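Local coordinates for putative diflavin flavoprotein A 3 (Nostoc sp., PDB 3FNI) that probably passes electrons from NADH to oxygen, reducing it to water, and is represented here by its flavodoxin-like domain, at residues G8-S13 / L60-S65; Q48-L53 / S78-S83. All blocks are in the same frame, centred on the assembly; numbering follows the deposited sequence.

Contact 1: residues G8-S13 / L60-S65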
loop_
_atom_site.group_PDB
_atom_site.type_symbol
_atom_site.label_atom_id
_atom_site.label_comp_id
_atom_site.label_asym_id
_atom_site.label_seq_id
_atom_site.Cartn_x
_atom_site.Cartn_y
_atom_site.Cartn_z
ATOM N N GLY A 8 -5.853 -3.126 1.252
ATOM C CA GLY A 8 -5.205 -2.501 2.390
ATOM C C GLY A 8 -4.186 -1.446 2.021
ATOM O O GLY A 8 -3.317 -1.668 1.176
ATOM N N VAL A 9 -4.301 -0.295 2.673
ATOM C CA VAL A 9 -3.409 0.836 2.466
ATOM C C VAL A 9 -2.639 1.048 3.767
ATOM O O VAL A 9 -3.218 1.403 4.795
ATOM C CB VAL A 9 -4.215 2.104 2.117
ATOM C CG1 VAL A 9 -3.282 3.281 1.922
ATOM C CG2 VAL A 9 -5.033 1.860 0.853
ATOM N N PHE A 10 -1.330 0.815 3.721
ATOM C CA PHE A 10 -0.496 0.951 4.907
ATOM C C PHE A 10 0.594 1.992 4.725
ATOM O O PHE A 10 1.400 1.899 3.801
ATOM C CB PHE A 10 0.164 -0.386 5.241
ATOM C CG PHE A 10 -0.773 -1.554 5.222
ATOM C CD1 PHE A 10 -1.271 -2.049 4.019
ATOM C CD2 PHE A 10 -1.134 -2.184 6.406
ATOM C CE1 PHE A 10 -2.112 -3.163 3.995
ATOM C CE2 PHE A 10 -1.973 -3.295 6.399
ATOM C CZ PHE A 10 -2.463 -3.787 5.189
ATOM N N TYR A 11 0.625 2.976 5.615
ATOM C CA TYR A 11 1.631 4.020 5.537
ATOM C C TYR A 11 1.714 4.796 6.848
ATOM O O TYR A 11 0.878 4.621 7.732
ATOM C CB TYR A 11 1.318 4.978 4.383
ATOM C CG TYR A 11 0.107 5.861 4.606
ATOM C CD1 TYR A 11 -1.185 5.382 4.392
ATOM C CD2 TYR A 11 0.258 7.183 5.030
ATOM C CE1 TYR A 11 -2.302 6.199 4.592
ATOM C CE2 TYR A 11 -0.852 8.011 5.235
ATOM C CZ TYR A 11 -2.126 7.514 5.013
ATOM O OH TYR A 11 -3.220 8.334 5.197
ATOM N N VAL A 12 2.726 5.651 6.972
ATOM C CA VAL A 12 2.900 6.455 8.180
ATOM C C VAL A 12 2.237 7.822 7.981
ATOM O O VAL A 12 2.709 8.656 7.205
ATOM C CB VAL A 12 4.420 6.597 8.533
ATOM C CG1 VAL A 12 5.232 6.833 7.265
ATOM C CG2 VAL A 12 4.637 7.740 9.529
ATOM N N SER A 13 1.124 8.044 8.674
ATOM C CA SER A 13 0.405 9.301 8.529
ATOM C C SER A 13 1.242 10.503 8.931
ATOM O O SER A 13 2.108 10.418 9.803
ATOM C CB SER A 13 -0.903 9.285 9.335
ATOM O OG SER A 13 -0.659 9.347 10.727
ATOM N N LEU A 60 -2.975 -4.487 -2.001
ATOM C CA LEU A 60 -2.173 -3.804 -0.987
ATOM C C LEU A 60 -1.448 -2.564 -1.509
ATOM O O LEU A 60 -0.991 -2.520 -2.651
ATOM C CB LEU A 60 -1.155 -4.776 -0.390
ATOM C CG LEU A 60 -1.727 -6.053 0.229
ATOM C CD1 LEU A 60 -0.628 -7.076 0.401
ATOM C CD2 LEU A 60 -2.391 -5.729 1.557
ATOM N N VAL A 61 -1.353 -1.552 -0.658
ATOM C CA VAL A 61 -0.675 -0.324 -1.017
ATOM C C VAL A 61 0.177 0.047 0.180
ATOM O O VAL A 61 -0.323 0.162 1.301
ATOM C CB VAL A 61 -1.677 0.798 -1.341
ATOM C CG1 VAL A 61 -0.941 2.063 -1.773
ATOM C CG2 VAL A 61 -2.614 0.332 -2.450
ATOM N N ILE A 62 1.473 0.214 -0.068
ATOM C CA ILE A 62 2.417 0.542 0.987
ATOM C C ILE A 62 3.127 1.869 0.765
ATOM O O ILE A 62 3.544 2.187 -0.346
ATOM C CB ILE A 62 3.490 -0.559 1.130
ATOM C CG1 ILE A 62 2.826 -1.935 1.224
ATOM C CG2 ILE A 62 4.350 -0.287 2.360
ATOM C CD1 ILE A 62 1.819 -2.065 2.336
ATOM N N GLY A 63 3.249 2.639 1.843
ATOM C CA GLY A 63 3.937 3.915 1.788
ATOM C C GLY A 63 5.235 3.737 2.553
ATOM O O GLY A 63 5.251 3.071 3.583
HETATM N N MSE A 64 6.326 4.311 2.057
HETATM C CA MSE A 64 7.611 4.172 2.727
HETATM C C MSE A 64 7.660 4.886 4.075
HETATM O O MSE A 64 7.034 5.929 4.270
HETATM C CB MSE A 64 8.737 4.690 1.829
HETATM C CG MSE A 64 8.827 3.990 0.478
HETATM SE SE MSE A 64 8.788 2.054 0.616
HETATM C CE MSE A 64 10.399 1.804 1.665
ATOM N N SER A 65 8.409 4.307 5.008
ATOM C CA SER A 65 8.550 4.878 6.335
ATOM C C SER A 65 9.887 5.581 6.504
ATOM O O SER A 65 10.830 5.355 5.737
ATOM C CB SER A 65 8.406 3.795 7.397
ATOM O OG SER A 65 7.042 3.461 7.584
#
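Gly8 and Phe10 bind Val61 and Gly63 through three backbone hydrogen bonds, which lock strands 8-11 and 60-63 side by side with only 9° between their directions. Val61 N donates to Gly8 O at 2.7 Å and Gly63 N to Phe10 O, while the bond from Phe10 N to Val61 O is nearly straight (174°). Phe10 thus gives and receives, reaching two residues of its partner strand, the usual parallel pattern. Weaker CA-H...O contacts support the ladder, the shortest joining Leu60 CA to Gly8 O at 3.2 Å.

This is the middle of the flavodoxin-like sheet: 6-11 lies between 35-40 and 57-63, and on its far edge Val9 and Tyr11 bond to strand 35-40. In flavodoxins the loops leaving these two strands hold FMN, so the turns at Val12-Ser13 and Met64-Ser65 are probably part of such a site.

Side-chain packing differs on the two faces. On one, the Phe10 ring slants across both neighbours: CD1 meets Ile62 CD1 at 3.5 Å and CE1 meets Leu60 CD2 at 3.6 Å. With CG set anti to the carbonyl carbon (chi1 -47°), the ring leans back over Gly8, where a CB would collide with CE1. On the other face Val9 and Val61 run alongside each other, CG2 of Val9 being 4.1 Å from CB of Val61. At the end of the strands Gly63 lies against Tyr11, whose CB a side chain there would strike. Past the strands, Val12 CG1 rests 3.6 Å from Met64 O and also borders the Ser65 hydroxyl.

Contact 2: residues Q48-L53 / S78-S83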
loop_
_atom_site.group_PDB
_atom_site.type_symbol
_atom_site.label_atom_id
_atom_site.label_comp_id
_atom_site.label_asym_id
_atom_site.label_seq_id
_atom_site.Cartn_x
_atom_site.Cartn_y
_atom_site.Cartn_z
ATOM N N GLN A 48 -1.775 -9.515 15.756
ATOM C CA GLN A 48 -2.671 -10.575 15.318
ATOM C C GLN A 48 -3.808 -10.071 14.446
ATOM O O GLN A 48 -4.223 -10.749 13.503
ATOM C CB GLN A 48 -3.240 -11.331 16.518
ATOM C CG GLN A 48 -3.807 -12.682 16.137
ATOM C CD GLN A 48 -2.830 -13.496 15.299
ATOM O OE1 GLN A 48 -1.711 -13.787 15.734
ATOM N NE2 GLN A 48 -3.248 -13.860 14.086
ATOM N N GLU A 49 -4.313 -8.884 14.759
ATOM C CA GLU A 49 -5.396 -8.317 13.977
ATOM C C GLU A 49 -4.804 -7.759 12.690
ATOM O O GLU A 49 -5.490 -7.669 11.672
ATOM C CB GLU A 49 -6.126 -7.225 14.769
ATOM C CG GLU A 49 -5.457 -5.863 14.755
ATOM C CD GLU A 49 -6.271 -4.798 15.480
ATOM O OE1 GLU A 49 -5.897 -3.608 15.388
ATOM O OE2 GLU A 49 -7.277 -5.146 16.143
ATOM N N LEU A 50 -3.524 -7.396 12.736
ATOM C CA LEU A 50 -2.830 -6.874 11.558
ATOM C C LEU A 50 -2.632 -8.002 10.547
ATOM O O LEU A 50 -2.690 -7.771 9.341
ATOM C CB LEU A 50 -1.469 -6.282 11.938
ATOM C CG LEU A 50 -0.585 -5.804 10.774
ATOM C CD1 LEU A 50 -1.328 -4.769 9.934
ATOM C CD2 LEU A 50 0.718 -5.213 11.325
ATOM N N ARG A 51 -2.389 -9.214 11.047
ATOM C CA ARG A 51 -2.205 -10.381 10.180
ATOM C C ARG A 51 -3.542 -10.727 9.535
ATOM O O ARG A 51 -3.601 -11.129 8.376
ATOM C CB ARG A 51 -1.738 -11.606 10.975
ATOM C CG ARG A 51 -0.354 -11.524 11.579
ATOM C CD ARG A 51 0.147 -12.925 11.953
ATOM N NE ARG A 51 1.510 -12.891 12.472
ATOM C CZ ARG A 51 1.854 -12.329 13.626
ATOM N NH1 ARG A 51 0.932 -11.759 14.392
ATOM N NH2 ARG A 51 3.124 -12.313 14.005
ATOM N N GLU A 52 -4.608 -10.582 10.314
ATOM C CA GLU A 52 -5.951 -10.872 9.846
ATOM C C GLU A 52 -6.395 -9.901 8.777
ATOM O O GLU A 52 -7.095 -10.277 7.837
ATOM C CB GLU A 52 -6.951 -10.775 10.984
ATOM C CG GLU A 52 -6.943 -11.910 11.963
ATOM C CD GLU A 52 -8.187 -11.882 12.809
ATOM O OE1 GLU A 52 -8.356 -10.916 13.590
ATOM O OE2 GLU A 52 -9.010 -12.814 12.674
ATOM N N LEU A 53 -6.018 -8.638 8.945
ATOM C CA LEU A 53 -6.398 -7.616 7.984
ATOM C C LEU A 53 -5.727 -7.884 6.655
ATOM O O LEU A 53 -6.385 -7.916 5.616
ATOM C CB LEU A 53 -6.017 -6.227 8.499
ATOM C CG LEU A 53 -5.964 -5.072 7.495
ATOM C CD1 LEU A 53 -7.161 -5.084 6.551
ATOM C CD2 LEU A 53 -5.922 -3.782 8.282
ATOM N N SER A 78 7.464 -6.243 9.135
ATOM C CA SER A 78 7.811 -7.667 9.122
ATOM C C SER A 78 6.551 -8.516 9.185
ATOM O O SER A 78 6.463 -9.576 8.566
ATOM C CB SER A 78 8.682 -8.025 10.329
ATOM O OG SER A 78 9.943 -7.398 10.259
ATOM N N THR A 79 5.581 -8.042 9.955
ATOM C CA THR A 79 4.326 -8.755 10.122
ATOM C C THR A 79 3.562 -8.806 8.803
ATOM O O THR A 79 2.952 -9.822 8.473
ATOM C CB THR A 79 3.462 -8.078 11.195
ATOM O OG1 THR A 79 4.253 -7.862 12.370
ATOM C CG2 THR A 79 2.273 -8.946 11.554
ATOM N N ILE A 80 3.604 -7.711 8.050
ATOM C CA ILE A 80 2.904 -7.651 6.771
ATOM C C ILE A 80 3.564 -8.594 5.765
ATOM O O ILE A 80 2.880 -9.287 5.008
ATOM C CB ILE A 80 2.895 -6.202 6.203
ATOM C CG1 ILE A 80 2.087 -5.281 7.123
ATOM C CG2 ILE A 80 2.286 -6.190 4.808
ATOM C CD1 ILE A 80 2.107 -3.810 6.709
ATOM N N LEU A 81 4.895 -8.619 5.776
ATOM C CA LEU A 81 5.674 -9.470 4.884
ATOM C C LEU A 81 5.424 -10.949 5.154
ATOM O O LEU A 81 5.562 -11.784 4.260
ATOM C CB LEU A 81 7.166 -9.164 5.033
ATOM C CG LEU A 81 7.649 -7.831 4.447
ATOM C CD1 LEU A 81 9.085 -7.568 4.880
ATOM C CD2 LEU A 81 7.532 -7.867 2.931
ATOM N N GLY A 82 5.062 -11.272 6.389
ATOM C CA GLY A 82 4.789 -12.653 6.721
ATOM C C GLY A 82 3.308 -12.969 6.705
ATOM O O GLY A 82 2.931 -14.125 6.876
ATOM N N SER A 83 2.465 -11.962 6.486
ATOM C CA SER A 83 1.015 -12.175 6.491
ATOM C C SER A 83 0.386 -12.108 5.116
ATOM O O SER A 83 -0.802 -12.395 4.938
ATOM C CB SER A 83 0.346 -11.144 7.388
ATOM O OG SER A 83 0.820 -11.255 8.715
#
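Arg51 presses the aliphatic part of its side chain against Ser83, with CG only 3.1 Å from Ser83 OG, a close van der Waals approach. This is the tight part of the crossing between helices 48-53 and 78-83, whose axes pass 9.1 Å apart at -43°. The hydroxyl is already engaged: Ser83 OG donates to Thr79 O, four residues earlier in the chain, at 2.6 Å. Replacing Ser83 with an alanine would probably cost Thr79 O that donor and open a gap beside the arginine CG, leaving the stem freer to move.

Thr79 faces the same side chain with its methyl. With OG1 anti to the carbonyl carbon (chi1 -50°), CG2 falls anti to the backbone N and faces Arg51, where it sits 4.0 Å from CZ, over the centre of one guanidinium face, and 3.7 Å from CG. The threonine hydroxyl turns back to Gly75 O. Arg51 is exposed, and with the partly exposed Ser83 it forms the solvent side, its side chain crossing that of Thr79 at about a right angle.

Toward the sheet the fit is apolar, buried and more widely spaced: Leu50 CD2 is 4.0 Å from Thr79 CB and 4.4 Å from Ile80 CG1. Leu50 also meets Val45 and Ile80 meets Leu41, while both pack on Phe10 of strand 6-11, so the two helices cover one face of the sheet together; Leu53 reaches strand 35-40, and Leu81 touches helix 103-112.

Overall arrangement
From the N terminus the chain enters the sheet along strand 6-11, loops through helix 18-31 and strand 35-40, and runs helix 47-55 before strand 57-63 returns beside the first strand; there contact 1 closes a loop with 46 residues between its segments. Helix 70-83 follows, and its last turns meet 47-55 in contact 2, a shorter loop of 24 intervening residues that holds strand 57-63. The segments alternate along the chain, so the two contacts cross rather than nest. They meet through space at one ring: Phe10 CD2 lies 3.6 Å from Ile80 CD1, and Leu50 touches it too, tying strand 6-11, and through contact 1 strand 57-63, to the two helices on that face.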